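Local coordinates for tRNA (adenine(22)-N(1))-methyltransferase (PDB 6Q56), which catalyses the S-adenosyl-L-methionine-dependent methylation of N1 of adenosine 22 in tRNA, at residues I101-I104 / L105-K109; D110-T113 / G114-L118; E131-K135 / E136-L140; A165-D168 / G169-L172; K193-Q196 / E197-T201. The protein carries 2 engineered substitutions. All blocks are in the same frame, centred on the assembly; numbering follows the deposited sequence.

Contact 1: I101-I104 / L105-K109; sequences IAHI and LEAGK
Ala107 turns its methyl back along the helix under His103: CB lies over one face of the imidazole, 4.4 Å from His103 CE1, and the backbone repeats the pairing, with Ala107 N bonded to His103 O at 2.8 Å. One residue back, Glu106 N binds Ala102 O at 3.0 Å, and one residue on, Gly108 N reaches Ile104 O with a more bent N-H angle of 142°. Gly108 is where the chain leaves helical angles, so its bond closes the last turn. On the buried side Ile101 and Leu105 run side by side in the same direction. Ile101 CG2, the branch anti to the backbone N, is the one that faces Leu105 CD2; that methyl is modelled implausibly near Ile101 O, so its exact place is doubtful. The helix, 98-107, is the crossover of a beta-alpha-beta unit between the parallel strands 90-96 and 117-122, as in the Rossmann-like methyltransferase fold, and Ile101 and Leu105 rest on Ile93 and Leu120 of those strands. The polar side is arranged differently. Glu106 sends CG anti to its own N (chi1 176°) and bends at chi2, and its OE2 lies 3.3 Å from Lys109 NZ in a salt bridge. Its other oxygen, OE1, takes the indole N-H of Trp132 and a salt bridge from Lys135, both on helix 127-135, while Lys109 NZ has a second carboxylate partner in Glu136.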
loop_
_atom_site.group_PDB
_atom_site.type_symbol
_atom_site.label_atom_id
_atom_site.label_comp_id
_atom_site.label_asym_id
_atom_site.label_seq_id
_atom_site.Cartn_x
_atom_site.Cartn_y
_atom_site.Cartn_z
ATOM N N ILE A 101 -6.453 3.248 1.607
ATOM C CA ILE A 101 -6.016 2.833 0.287
ATOM C C ILE A 101 -7.054 1.903 -0.319
ATOM O O ILE A 101 -7.449 2.074 -1.456
ATOM C CB ILE A 101 -4.630 2.164 0.335
ATOM C CG1 ILE A 101 -3.558 3.209 0.641
ATOM C CG2 ILE A 101 -4.311 1.488 -0.982
ATOM C CD1 ILE A 101 -2.176 2.645 0.845
ATOM N N ALA A 102 -7.498 0.925 0.451
ATOM C CA ALA A 102 -8.503 -0.006 -0.029
ATOM C C ALA A 102 -9.790 0.749 -0.354
ATOM O O ALA A 102 -10.464 0.440 -1.324
ATOM C CB ALA A 102 -8.752 -1.102 0.989
ATOM N N HIS A 103 -10.116 1.745 0.460
ATOM C CA HIS A 103 -11.307 2.550 0.244
ATOM C C HIS A 103 -11.165 3.349 -1.045
ATOM O O HIS A 103 -12.091 3.423 -1.838
ATOM C CB HIS A 103 -11.569 3.476 1.436
ATOM C CG HIS A 103 -12.487 4.619 1.129
ATOM N ND1 HIS A 103 -13.855 4.485 1.095
ATOM C CD2 HIS A 103 -12.227 5.909 0.815
ATOM C CE1 HIS A 103 -14.399 5.646 0.783
ATOM N NE2 HIS A 103 -13.432 6.528 0.613
ATOM N N ILE A 104 -9.999 3.941 -1.242
ATOM C CA ILE A 104 -9.742 4.722 -2.435
ATOM C C ILE A 104 -9.888 3.832 -3.669
ATOM O O ILE A 104 -10.564 4.191 -4.622
ATOM C CB ILE A 104 -8.352 5.381 -2.369
ATOM C CG1 ILE A 104 -8.371 6.517 -1.353
ATOM C CG2 ILE A 104 -7.928 5.904 -3.725
ATOM C CD1 ILE A 104 -7.011 7.072 -1.012
ATOM N N LEU A 105 -9.257 2.666 -3.645
ATOM C CA LEU A 105 -9.329 1.744 -4.769
ATOM C C LEU A 105 -10.763 1.325 -5.074
ATOM O O LEU A 105 -11.172 1.303 -6.220
ATOM C CB LEU A 105 -8.504 0.490 -4.504
ATOM C CG LEU A 105 -6.994 0.473 -4.754
ATOM C CD1 LEU A 105 -6.572 1.272 -5.967
ATOM C CD2 LEU A 105 -6.216 0.889 -3.531
ATOM N N GLU A 106 -11.515 0.982 -4.040
ATOM C CA GLU A 106 -12.893 0.542 -4.215
ATOM C C GLU A 106 -13.809 1.663 -4.691
ATOM O O GLU A 106 -14.650 1.453 -5.545
ATOM C CB GLU A 106 -13.424 -0.060 -2.921
ATOM C CG GLU A 106 -14.887 -0.469 -2.961
ATOM C CD GLU A 106 -15.161 -1.637 -3.884
ATOM O OE1 GLU A 106 -14.231 -2.385 -4.206
ATOM O OE2 GLU A 106 -16.320 -1.807 -4.286
ATOM N N ALA A 107 -13.638 2.850 -4.136
ATOM C CA ALA A 107 -14.471 3.982 -4.511
ATOM C C ALA A 107 -14.237 4.419 -5.948
ATOM O O ALA A 107 -15.132 4.941 -6.587
ATOM C CB ALA A 107 -14.237 5.147 -3.569
ATOM N N GLY A 108 -13.032 4.209 -6.452
ATOM C CA GLY A 108 -12.721 4.614 -7.803
ATOM C C GLY A 108 -12.330 3.513 -8.756
ATOM O O GLY A 108 -11.604 3.759 -9.702
ATOM N N LYS A 109 -12.809 2.302 -8.525
ATOM C CA LYS A 109 -12.465 1.200 -9.405
ATOM C C LYS A 109 -13.097 1.346 -10.779
ATOM O O LYS A 109 -12.783 0.591 -11.679
ATOM C CB LYS A 109 -12.827 -0.142 -8.789
ATOM C CG LYS A 109 -14.287 -0.350 -8.471
ATOM C CD LYS A 109 -14.471 -1.729 -7.870
ATOM C CE LYS A 109 -15.902 -1.995 -7.468
ATOM N NZ LYS A 109 -16.087 -3.423 -7.120
#

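Contact 2: D110-T113 / G114-L118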
loop_
_atom_site.group_PDB
_atom_site.type_symbol
_atom_site.label_atom_id
_atom_site.label_comp_id
_atom_site.label_asym_id
_atom_site.label_seq_id
_atom_site.Cartn_x
_atom_site.Cartn_y
_atom_site.Cartn_z
ATOM N N ASP A 110 -13.978 2.327 -10.928
ATOM C CA ASP A 110 -14.621 2.604 -12.206
ATOM C C ASP A 110 -13.599 3.242 -13.132
ATOM O O ASP A 110 -13.714 3.168 -14.351
ATOM C CB ASP A 110 -15.765 3.587 -12.032
ATOM C CG ASP A 110 -16.929 3.008 -11.272
ATOM O OD1 ASP A 110 -17.095 1.774 -11.279
ATOM O OD2 ASP A 110 -17.687 3.796 -10.671
ATOM N N LYS A 111 -12.601 3.877 -12.535
ATOM C CA LYS A 111 -11.555 4.547 -13.281
ATOM C C LYS A 111 -10.463 3.585 -13.693
ATOM O O LYS A 111 -9.538 3.959 -14.403
ATOM C CB LYS A 111 -10.939 5.648 -12.427
ATOM C CG LYS A 111 -11.923 6.700 -11.960
ATOM C CD LYS A 111 -12.406 7.539 -13.119
ATOM C CE LYS A 111 -13.404 8.586 -12.675
ATOM N NZ LYS A 111 -12.753 9.673 -11.909
ATOM N N LEU A 112 -10.567 2.346 -13.243
ATOM C CA LEU A 112 -9.557 1.353 -13.561
ATOM C C LEU A 112 -9.962 0.400 -14.659
ATOM O O LEU A 112 -11.094 -0.053 -14.717
ATOM C CB LEU A 112 -9.236 0.531 -12.320
ATOM C CG LEU A 112 -8.803 1.336 -11.106
ATOM C CD1 LEU A 112 -8.716 0.454 -9.876
ATOM C CD2 LEU A 112 -7.484 2.015 -11.382
ATOM N N THR A 113 -9.012 0.091 -15.524
ATOM C CA THR A 113 -9.235 -0.845 -16.601
ATOM C C THR A 113 -8.861 -2.217 -16.074
ATOM O O THR A 113 -9.413 -3.229 -16.486
ATOM C CB THR A 113 -8.337 -0.541 -17.801
ATOM O OG1 THR A 113 -6.984 -0.857 -17.469
ATOM C CG2 THR A 113 -8.428 0.911 -18.176
ATOM N N GLY A 114 -7.905 -2.227 -15.153
ATOM C CA GLY A 114 -7.432 -3.452 -14.545
ATOM C C GLY A 114 -5.994 -3.754 -14.896
ATOM O O GLY A 114 -5.316 -4.498 -14.201
ATOM N N LYS A 115 -5.525 -3.163 -15.983
ATOM C CA LYS A 115 -4.170 -3.397 -16.448
ATOM C C LYS A 115 -3.150 -2.460 -15.834
ATOM O O LYS A 115 -1.950 -2.671 -15.965
ATOM C CB LYS A 115 -4.127 -3.272 -17.963
ATOM C CG LYS A 115 -5.059 -4.238 -18.657
ATOM C CD LYS A 115 -4.732 -5.662 -18.272
ATOM C CE LYS A 115 -5.661 -6.637 -18.958
ATOM N NZ LYS A 115 -7.077 -6.322 -18.642
ATOM N N GLU A 116 -3.626 -1.425 -15.162
ATOM C CA GLU A 116 -2.729 -0.480 -14.536
ATOM C C GLU A 116 -1.974 -1.186 -13.435
ATOM O O GLU A 116 -2.547 -1.985 -12.715
ATOM C CB GLU A 116 -3.504 0.682 -13.924
ATOM C CG GLU A 116 -4.468 1.378 -14.860
ATOM C CD GLU A 116 -5.883 0.876 -14.718
ATOM O OE1 GLU A 116 -6.099 -0.121 -14.010
ATOM O OE2 GLU A 116 -6.782 1.486 -15.313
ATOM N N ARG A 117 -0.691 -0.892 -13.295
ATOM C CA ARG A 117 0.075 -1.493 -12.222
ATOM C C ARG A 117 -0.180 -0.669 -10.972
ATOM O O ARG A 117 -0.074 0.550 -10.994
ATOM C CB ARG A 117 1.571 -1.515 -12.514
ATOM C CG ARG A 117 2.392 -1.865 -11.290
ATOM C CD ARG A 117 3.872 -1.974 -11.577
ATOM N NE ARG A 117 4.182 -3.160 -12.350
ATOM C CZ ARG A 117 5.408 -3.528 -12.690
ATOM N NH1 ARG A 117 6.446 -2.806 -12.316
ATOM N NH2 ARG A 117 5.588 -4.625 -13.400
ATOM N N LEU A 118 -0.532 -1.339 -9.887
ATOM C CA LEU A 118 -0.789 -0.655 -8.638
ATOM C C LEU A 118 0.404 -0.835 -7.719
ATOM O O LEU A 118 0.855 -1.943 -7.495
ATOM C CB LEU A 118 -2.048 -1.191 -7.969
ATOM C CG LEU A 118 -3.355 -1.125 -8.756
ATOM C CD1 LEU A 118 -4.485 -1.739 -7.951
ATOM C CD2 LEU A 118 -3.698 0.293 -9.153
#
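Glu116 folds its side chain back over the turn to hold Thr113 and Gly114 by their backbone N-H groups. From CB the chain runs to CG, set anti to the carbonyl carbon, and then bends sharply at chi2, 97°, which brings the carboxylate back over the preceding residues. Glu116 CD stands nearest Thr113 N, at 3.3 Å, with Leu112 CD2 further off. Glu116 OE1 lies 3.6 Å from Leu112 CB and accepts the N-H of Gly114 at 3.0 Å, the donor standing 40° out of the carboxylate plane. Glu116 OE2 takes the stronger grip: Thr113 N meets it on its syn side at 2.6 Å, nearly straight at 169°, and Thr113 OG1 adds a weak bond. The buried carboxylate thus ties down the connection that leads from helix 98-107 of the Rossmann-like core into strand 117-122, which begins at the very next residue. With an alanine in place of Glu116, the N-H groups of Thr113 and Gly114 would probably lose their acceptor and the turn would be freer to shift. Thr113 OG1 accepts Lys115 N at 3.1 Å, an ST turn. Gly114 sits at a positive phi, where a side chain would run into the carbonyl oxygen of Thr113. Leu112 and Leu118 both pack on Ile91 of strand 90-96 and on Tyr138.

Contact 3: E131-K135 / E136-L140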
loop_
_atom_site.group_PDB
_atom_site.type_symbol
_atom_site.label_atom_id
_atom_site.label_comp_id
_atom_site.label_asym_id
_atom_site.label_seq_id
_atom_site.Cartn_x
_atom_site.Cartn_y
_atom_site.Cartn_z
ATOM N N GLU A 131 -6.969 -7.917 0.681
ATOM C CA GLU A 131 -8.324 -8.425 0.594
ATOM C C GLU A 131 -9.027 -7.797 -0.599
ATOM O O GLU A 131 -9.720 -8.473 -1.338
ATOM C CB GLU A 131 -9.090 -8.160 1.886
ATOM C CG GLU A 131 -8.643 -9.035 3.041
ATOM C CD GLU A 131 -9.420 -8.782 4.313
ATOM O OE1 GLU A 131 -10.157 -7.796 4.365
ATOM O OE2 GLU A 131 -9.287 -9.570 5.262
ATOM N N TRP A 132 -8.837 -6.500 -0.786
ATOM C CA TRP A 132 -9.450 -5.805 -1.903
ATOM C C TRP A 132 -8.874 -6.299 -3.224
ATOM O O TRP A 132 -9.605 -6.551 -4.161
ATOM C CB TRP A 132 -9.257 -4.300 -1.785
ATOM C CG TRP A 132 -9.960 -3.568 -2.849
ATOM C CD1 TRP A 132 -11.241 -3.139 -2.828
ATOM C CD2 TRP A 132 -9.432 -3.202 -4.118
ATOM N NE1 TRP A 132 -11.549 -2.515 -4.001
ATOM C CE2 TRP A 132 -10.451 -2.541 -4.814
ATOM C CE3 TRP A 132 -8.195 -3.364 -4.733
ATOM C CZ2 TRP A 132 -10.271 -2.042 -6.090
ATOM C CZ3 TRP A 132 -8.020 -2.869 -5.996
ATOM C CH2 TRP A 132 -9.049 -2.216 -6.661
ATOM N N LEU A 133 -7.559 -6.431 -3.285
ATOM C CA LEU A 133 -6.888 -6.894 -4.487
ATOM C C LEU A 133 -7.382 -8.268 -4.912
ATOM O O LEU A 133 -7.671 -8.504 -6.077
ATOM C CB LEU A 133 -5.380 -6.966 -4.269
ATOM C CG LEU A 133 -4.624 -5.653 -4.218
ATOM C CD1 LEU A 133 -3.162 -5.930 -3.956
ATOM C CD2 LEU A 133 -4.803 -4.868 -5.500
ATOM N N TYR A 134 -7.478 -9.172 -3.956
ATOM C CA TYR A 134 -7.922 -10.526 -4.234
ATOM C C TYR A 134 -9.343 -10.556 -4.788
ATOM O O TYR A 134 -9.743 -11.502 -5.438
ATOM C CB TYR A 134 -7.828 -11.381 -2.973
ATOM C CG TYR A 134 -8.067 -12.836 -3.218
ATOM C CD1 TYR A 134 -7.028 -13.682 -3.538
ATOM C CD2 TYR A 134 -9.336 -13.365 -3.139
ATOM C CE1 TYR A 134 -7.246 -15.020 -3.770
ATOM C CE2 TYR A 134 -9.567 -14.699 -3.372
ATOM C CZ TYR A 134 -8.517 -15.523 -3.682
ATOM O OH TYR A 134 -8.743 -16.849 -3.907
ATOM N N LYS A 135 -10.135 -9.597 -4.349
ATOM C CA LYS A 135 -11.534 -9.542 -4.704
ATOM C C LYS A 135 -11.739 -8.961 -6.078
ATOM O O LYS A 135 -12.641 -9.356 -6.788
ATOM C CB LYS A 135 -12.298 -8.733 -3.654
ATOM C CG LYS A 135 -13.646 -8.203 -4.098
ATOM C CD LYS A 135 -14.363 -7.473 -2.981
ATOM C CE LYS A 135 -13.833 -6.064 -2.790
ATOM N NZ LYS A 135 -14.357 -5.109 -3.794
ATOM N N GLU A 136 -10.903 -7.996 -6.446
ATOM C CA GLU A 136 -11.017 -7.354 -7.749
ATOM C C GLU A 136 -10.155 -8.075 -8.774
ATOM O O GLU A 136 -9.884 -7.548 -9.853
ATOM C CB GLU A 136 -10.598 -5.885 -7.656
ATOM C CG GLU A 136 -11.432 -5.063 -6.688
ATOM C CD GLU A 136 -12.893 -4.993 -7.089
ATOM O OE1 GLU A 136 -13.238 -5.509 -8.173
ATOM O OE2 GLU A 136 -13.695 -4.422 -6.322
ATOM N N ARG A 137 -9.727 -9.284 -8.430
ATOM C CA ARG A 137 -8.890 -10.451 -8.922
ATOM C C ARG A 137 -7.378 -10.192 -9.204
ATOM O O ARG A 137 -6.652 -11.078 -9.656
ATOM C CB ARG A 137 -9.539 -11.240 -10.104
ATOM C CG ARG A 137 -10.895 -11.844 -9.772
ATOM C CD ARG A 137 -11.474 -12.596 -10.960
ATOM N NE ARG A 137 -10.614 -13.695 -11.386
ATOM C CZ ARG A 137 -10.701 -14.935 -10.919
ATOM N NH1 ARG A 137 -11.613 -15.240 -10.006
ATOM N NH2 ARG A 137 -9.876 -15.874 -11.364
ATOM N N TYR A 138 -6.949 -8.966 -8.923
ATOM C CA TYR A 138 -5.565 -8.564 -9.131
ATOM C C TYR A 138 -4.601 -9.615 -8.597
ATOM O O TYR A 138 -4.960 -10.443 -7.760
ATOM C CB TYR A 138 -5.293 -7.220 -8.453
ATOM C CG TYR A 138 -6.095 -6.074 -9.027
ATOM C CD1 TYR A 138 -5.619 -5.338 -10.103
ATOM C CD2 TYR A 138 -7.328 -5.726 -8.491
ATOM C CE1 TYR A 138 -6.348 -4.289 -10.631
ATOM C CE2 TYR A 138 -8.064 -4.679 -9.011
ATOM C CZ TYR A 138 -7.569 -3.964 -10.081
ATOM O OH TYR A 138 -8.299 -2.920 -10.603
ATOM N N ALA A 139 -3.372 -9.567 -9.095
ATOM C CA ALA A 139 -2.341 -10.488 -8.695
ATOM C C ALA A 139 -1.173 -9.698 -8.124
ATOM O O ALA A 139 -0.679 -8.768 -8.745
ATOM C CB ALA A 139 -1.889 -11.308 -9.878
ATOM N N LEU A 140 -0.732 -10.075 -6.935
ATOM C CA LEU A 140 0.397 -9.417 -6.319
ATOM C C LEU A 140 1.617 -9.929 -7.037
ATOM O O LEU A 140 1.858 -11.125 -7.067
ATOM C CB LEU A 140 0.498 -9.770 -4.839
ATOM C CG LEU A 140 -0.275 -8.910 -3.855
ATOM C CD1 LEU A 140 -0.416 -9.641 -2.532
ATOM C CD2 LEU A 140 0.417 -7.576 -3.670
#
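Trp132 and Glu136 meet by a CH-pi contact: Glu136 CG stands over one face of the indole, 3.5 Å from the centroid of the six-membered ring and 22° off its normal. Trp132 is swung there by chi1 of -175°, CG anti to the backbone N. Beside it Tyr138 forms an aromatic pair, nearly parallel, at 22°, but strongly offset, with centroids 5.3 Å apart; the nearest atoms, Trp132 CZ3 and Tyr138 CE2, are 3.5 Å apart. The remaining apolar contacts come from Leu133, whose CD2 lies 3.8 Å from Tyr138 CB and whose CD1 lies 3.9 Å from Leu140 CD2, both pairs crossing at about a right angle. Among the backbone bonds, Glu136 N binds Trp132 O at 3.0 Å and has a weak second bond to Leu133 O, where the chain passes from helix 127-135 toward strand 139-148. The ionic part is Lys135 NZ on Glu136 OE2, 2.7 Å, approached from above the carboxylate plane. Replacing Trp132 by a leucine is likely to leave Glu106 without its indole N-H and Glu136 CG without a ring face to lie on. With Glu106 and Glu136 close together, Lys109 and Lys135 are likely to offset their like charges, so the cluster ties the C-terminal ends of helices 98-107 and 127-135 together, next to the Trp132 and Tyr138 rings.

Contact 4: A165-D168 / G169-L172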
loop_
_atom_site.group_PDB
_atom_site.type_symbol
_atom_site.label_atom_id
_atom_site.label_comp_id
_atom_site.label_asym_id
_atom_site.label_seq_id
_atom_site.Cartn_x
_atom_site.Cartn_y
_atom_site.Cartn_z
ATOM N N ALA A 165 -1.988 -17.188 -7.489
ATOM C CA ALA A 165 -0.583 -17.464 -7.765
ATOM C C ALA A 165 0.372 -17.084 -6.642
ATOM O O ALA A 165 1.136 -17.908 -6.166
ATOM C CB ALA A 165 -0.160 -16.783 -9.051
ATOM N N ALA A 166 0.334 -15.825 -6.242
ATOM C CA ALA A 166 1.219 -15.323 -5.199
ATOM C C ALA A 166 1.007 -16.021 -3.865
ATOM O O ALA A 166 1.895 -16.039 -3.023
ATOM C CB ALA A 166 1.046 -13.824 -5.038
ATOM N N TYR A 167 -0.171 -16.596 -3.678
ATOM C CA TYR A 167 -0.501 -17.274 -2.435
ATOM C C TYR A 167 -0.243 -18.767 -2.447
ATOM O O TYR A 167 -0.597 -19.463 -1.514
ATOM C CB TYR A 167 -1.946 -16.999 -2.069
ATOM C CG TYR A 167 -2.182 -15.561 -1.731
ATOM C CD1 TYR A 167 -1.880 -15.074 -0.483
ATOM C CD2 TYR A 167 -2.689 -14.689 -2.664
ATOM C CE1 TYR A 167 -2.087 -13.757 -0.164
ATOM C CE2 TYR A 167 -2.902 -13.370 -2.357
ATOM C CZ TYR A 167 -2.595 -12.911 -1.104
ATOM O OH TYR A 167 -2.800 -11.604 -0.790
ATOM N N ASP A 168 0.374 -19.261 -3.502
ATOM C CA ASP A 168 0.674 -20.674 -3.572
ATOM C C ASP A 168 1.583 -21.040 -2.411
ATOM O O ASP A 168 2.630 -20.438 -2.225
ATOM C CB ASP A 168 1.365 -21.011 -4.890
ATOM C CG ASP A 168 1.871 -22.427 -4.932
ATOM O OD1 ASP A 168 1.054 -23.353 -5.038
ATOM O OD2 ASP A 168 3.095 -22.614 -4.863
ATOM N N GLY A 169 1.174 -22.020 -1.624
ATOM C CA GLY A 169 1.976 -22.462 -0.503
ATOM C C GLY A 169 1.655 -21.832 0.832
ATOM O O GLY A 169 2.205 -22.242 1.841
ATOM N N ILE A 170 0.769 -20.845 0.847
ATOM C CA ILE A 170 0.397 -20.185 2.090
ATOM C C ILE A 170 -1.102 -19.956 2.143
ATOM O O ILE A 170 -1.740 -19.809 1.123
ATOM C CB ILE A 170 1.131 -18.838 2.253
ATOM C CG1 ILE A 170 0.946 -18.287 3.661
ATOM C CG2 ILE A 170 0.628 -17.829 1.244
ATOM C CD1 ILE A 170 1.893 -17.167 4.017
ATOM N N SER A 171 -1.660 -19.941 3.343
ATOM C CA SER A 171 -3.089 -19.722 3.511
ATOM C C SER A 171 -3.467 -18.292 3.157
ATOM O O SER A 171 -2.725 -17.363 3.427
ATOM C CB SER A 171 -3.512 -20.015 4.945
ATOM O OG SER A 171 -2.969 -19.077 5.844
ATOM N N LEU A 172 -4.633 -18.124 2.550
ATOM C CA LEU A 172 -5.096 -16.804 2.185
ATOM C C LEU A 172 -5.136 -15.963 3.437
ATOM O O LEU A 172 -4.744 -14.810 3.447
ATOM C CB LEU A 172 -6.486 -16.863 1.576
ATOM C CG LEU A 172 -6.556 -17.327 0.133
ATOM C CD1 LEU A 172 -7.942 -17.091 -0.426
ATOM C CD2 LEU A 172 -5.514 -16.597 -0.686
#
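Tyr167 is met from two directions by the residues that follow it. Its CG is anti to the carbonyl carbon (chi1 -66°), which lays the ring where Leu172 can cover one face: CD2 of Leu172 sits 3.6 Å from Tyr167 CG and 4.0 Å from the ring centroid, a CH-pi contact 24° off the normal and displaced toward the rim, the two side chains crossing at about a right angle. Ile170 stays near the ring plane, its CG2 4.1 Å from Tyr167 CD1 at the edge. That methyl is placed between the backbone N and the carbonyl carbon, while CG1 is anti to N (chi1 -169°), leading away from the tyrosine; the side chain also packs on Ala183 of helix 180-185. The turn is closed by Ile170 N to Tyr167 O, 3.1 Å. The Tyr167 side chain also packs on Leu140 and Pro180. Four residues, Tyr167 to Ile170, make a type II beta turn with Gly169 at its third position and positive phi, and Ser171 then serves as N-cap of helix 172-178, its OG accepting Ala174 N.

Contact 5: K193-Q196 / E197-T201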
loop_
_atom_site.group_PDB
_atom_site.type_symbol
_atom_site.label_atom_id
_atom_site.label_comp_id
_atom_site.label_asym_id
_atom_site.label_seq_id
_atom_site.Cartn_x
_atom_site.Cartn_y
_atom_site.Cartn_z
ATOM N N LYS A 193 8.487 -7.094 12.973
ATOM C CA LYS A 193 7.155 -6.514 12.937
ATOM C C LYS A 193 6.084 -7.478 13.401
ATOM O O LYS A 193 5.209 -7.116 14.161
ATOM C CB LYS A 193 6.815 -6.038 11.530
ATOM C CG LYS A 193 5.362 -5.626 11.352
ATOM C CD LYS A 193 5.099 -5.033 9.981
ATOM C CE LYS A 193 3.616 -4.882 9.700
ATOM N NZ LYS A 193 3.020 -3.659 10.289
ATOM N N TRP A 194 6.147 -8.708 12.930
ATOM C CA TRP A 194 5.137 -9.681 13.283
ATOM C C TRP A 194 5.375 -10.336 14.627
ATOM O O TRP A 194 4.436 -10.704 15.304
ATOM C CB TRP A 194 4.972 -10.682 12.146
ATOM C CG TRP A 194 4.450 -9.977 10.956
ATOM C CD1 TRP A 194 5.092 -9.751 9.782
ATOM C CD2 TRP A 194 3.183 -9.332 10.851
ATOM N NE1 TRP A 194 4.289 -9.027 8.940
ATOM C CE2 TRP A 194 3.112 -8.754 9.578
ATOM C CE3 TRP A 194 2.097 -9.199 11.712
ATOM C CZ2 TRP A 194 2.001 -8.063 9.144
ATOM C CZ3 TRP A 194 1.004 -8.512 11.282
ATOM C CH2 TRP A 194 0.957 -7.951 10.011
ATOM N N THR A 195 6.630 -10.460 15.020
ATOM C CA THR A 195 6.949 -11.034 16.309
ATOM C C THR A 195 6.387 -10.110 17.379
ATOM O O THR A 195 5.803 -10.560 18.346
ATOM C CB THR A 195 8.459 -11.204 16.491
ATOM O OG1 THR A 195 8.926 -12.245 15.632
ATOM C CG2 THR A 195 8.790 -11.553 17.926
ATOM N N GLN A 196 6.556 -8.812 17.186
ATOM C CA GLN A 196 6.049 -7.830 18.126
ATOM C C GLN A 196 4.528 -7.826 18.106
ATOM O O GLN A 196 3.892 -7.715 19.142
ATOM C CB GLN A 196 6.596 -6.433 17.808
ATOM C CG GLN A 196 8.085 -6.287 18.087
ATOM C CD GLN A 196 8.711 -5.090 17.395
ATOM O OE1 GLN A 196 8.030 -4.313 16.739
ATOM N NE2 GLN A 196 10.018 -4.949 17.530
ATOM N N GLU A 197 3.944 -7.958 16.921
ATOM C CA GLU A 197 2.496 -7.971 16.793
ATOM C C GLU A 197 1.918 -9.151 17.551
ATOM O O GLU A 197 0.890 -9.042 18.195
ATOM C CB GLU A 197 2.077 -8.046 15.329
ATOM C CG GLU A 197 0.578 -8.070 15.116
ATOM C CD GLU A 197 -0.092 -6.763 15.479
ATOM O OE1 GLU A 197 0.592 -5.726 15.505
ATOM O OE2 GLU A 197 -1.310 -6.774 15.734
ATOM N N LEU A 198 2.589 -10.285 17.458
ATOM C CA LEU A 198 2.131 -11.476 18.138
ATOM C C LEU A 198 2.211 -11.250 19.638
ATOM O O LEU A 198 1.283 -11.569 20.368
ATOM C CB LEU A 198 2.964 -12.681 17.730
ATOM C CG LEU A 198 2.881 -13.894 18.645
ATOM C CD1 LEU A 198 1.477 -14.466 18.695
ATOM C CD2 LEU A 198 3.872 -14.942 18.193
ATOM N N GLN A 199 3.323 -10.693 20.094
ATOM C CA GLN A 199 3.496 -10.428 21.505
ATOM C C GLN A 199 2.389 -9.509 21.968
ATOM O O GLN A 199 1.833 -9.695 23.039
ATOM C CB GLN A 199 4.855 -9.801 21.783
ATOM C CG GLN A 199 6.018 -10.747 21.558
ATOM C CD GLN A 199 7.367 -10.047 21.601
ATOM O OE1 GLN A 199 7.446 -8.826 21.729
ATOM N NE2 GLN A 199 8.432 -10.821 21.494
ATOM N N HIS A 200 2.058 -8.519 21.155
ATOM C CA HIS A 200 1.008 -7.590 21.522
ATOM C C HIS A 200 -0.353 -8.267 21.543
ATOM O O HIS A 200 -1.222 -7.885 22.309
ATOM C CB HIS A 200 0.976 -6.388 20.591
ATOM C CG HIS A 200 -0.131 -5.432 20.896
ATOM N ND1 HIS A 200 -0.984 -4.943 19.933
ATOM C CD2 HIS A 200 -0.544 -4.900 22.068
ATOM C CE1 HIS A 200 -1.864 -4.139 20.496
ATOM N NE2 HIS A 200 -1.621 -4.097 21.791
ATOM N N THR A 201 -0.534 -9.272 20.698
ATOM C CA THR A 201 -1.788 -9.992 20.646
ATOM C C THR A 201 -1.928 -10.851 21.893
ATOM O O THR A 201 -2.972 -10.886 22.508
ATOM C CB THR A 201 -1.880 -10.878 19.396
ATOM O OG1 THR A 201 -1.914 -10.057 18.229
ATOM C CG2 THR A 201 -3.121 -11.710 19.434
#
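Four successive i to i+4 bonds run through this piece of helix 188-210, from Glu197 N to Lys193 O at 3.2 Å through to His200 N to Gln196 O at 2.8 Å. Trp194 and Glu197 extend alongside each other from the same flank. Glu197 CB approaches the benzene part of the indole obliquely, 3.8 Å from Trp194 CE3, and Glu197 CG lies 3.9 Å from Trp194 CZ3; CG anti to the backbone N (chi1 180°) directs the chain along the ring, and the carboxylate plane is turned 73° from it. Over one indole face passes Lys193 CE, 3.5 Å above the plane. On another flank Thr195 CG2 touches Gln199 NE2 at 3.7 Å, the two side chains crossing, while Thr195 OG1 turns back to Leu191 O. Glu197 O is gripped twice, by Thr201 N at 2.9 Å and Thr201 OG1 at 3.0 Å, which arrive from opposite faces of its carbonyl plane. Helix 215-234 packs alongside, Leu198 and Thr201 meeting Met228 and Trp194 meeting Leu231, and Trp194 also reaches Leu177 and Val178 of helix 172-178 and Glu154 of strand 151-159.

Overall arrangement
Contacts 1, 2 and 3 belong to the Rossmann-like core and touch one another, their centres 11 to 12 Å apart; all three are partly buried, and in contact 2 the carboxylate itself is buried. Contacts 1 and 3 share the Glu106, Lys109, Trp132, Lys135 and Glu136 cluster between two helices, whereas contact 2 meets them through Leu105, Leu118, Leu112 and Tyr138 and rests on a carboxylate binding backbone N-H groups. Contacts 4 and 5 are surface contacts. Contact 4 adjoins contact 3 through Leu140, Tyr167, Tyr134 and Leu172, relying on a turn and CH-pi packing. Contact 5, on the long helix 188-210, touches none of the others and lies about 34 Å, centre to centre, from contact 2.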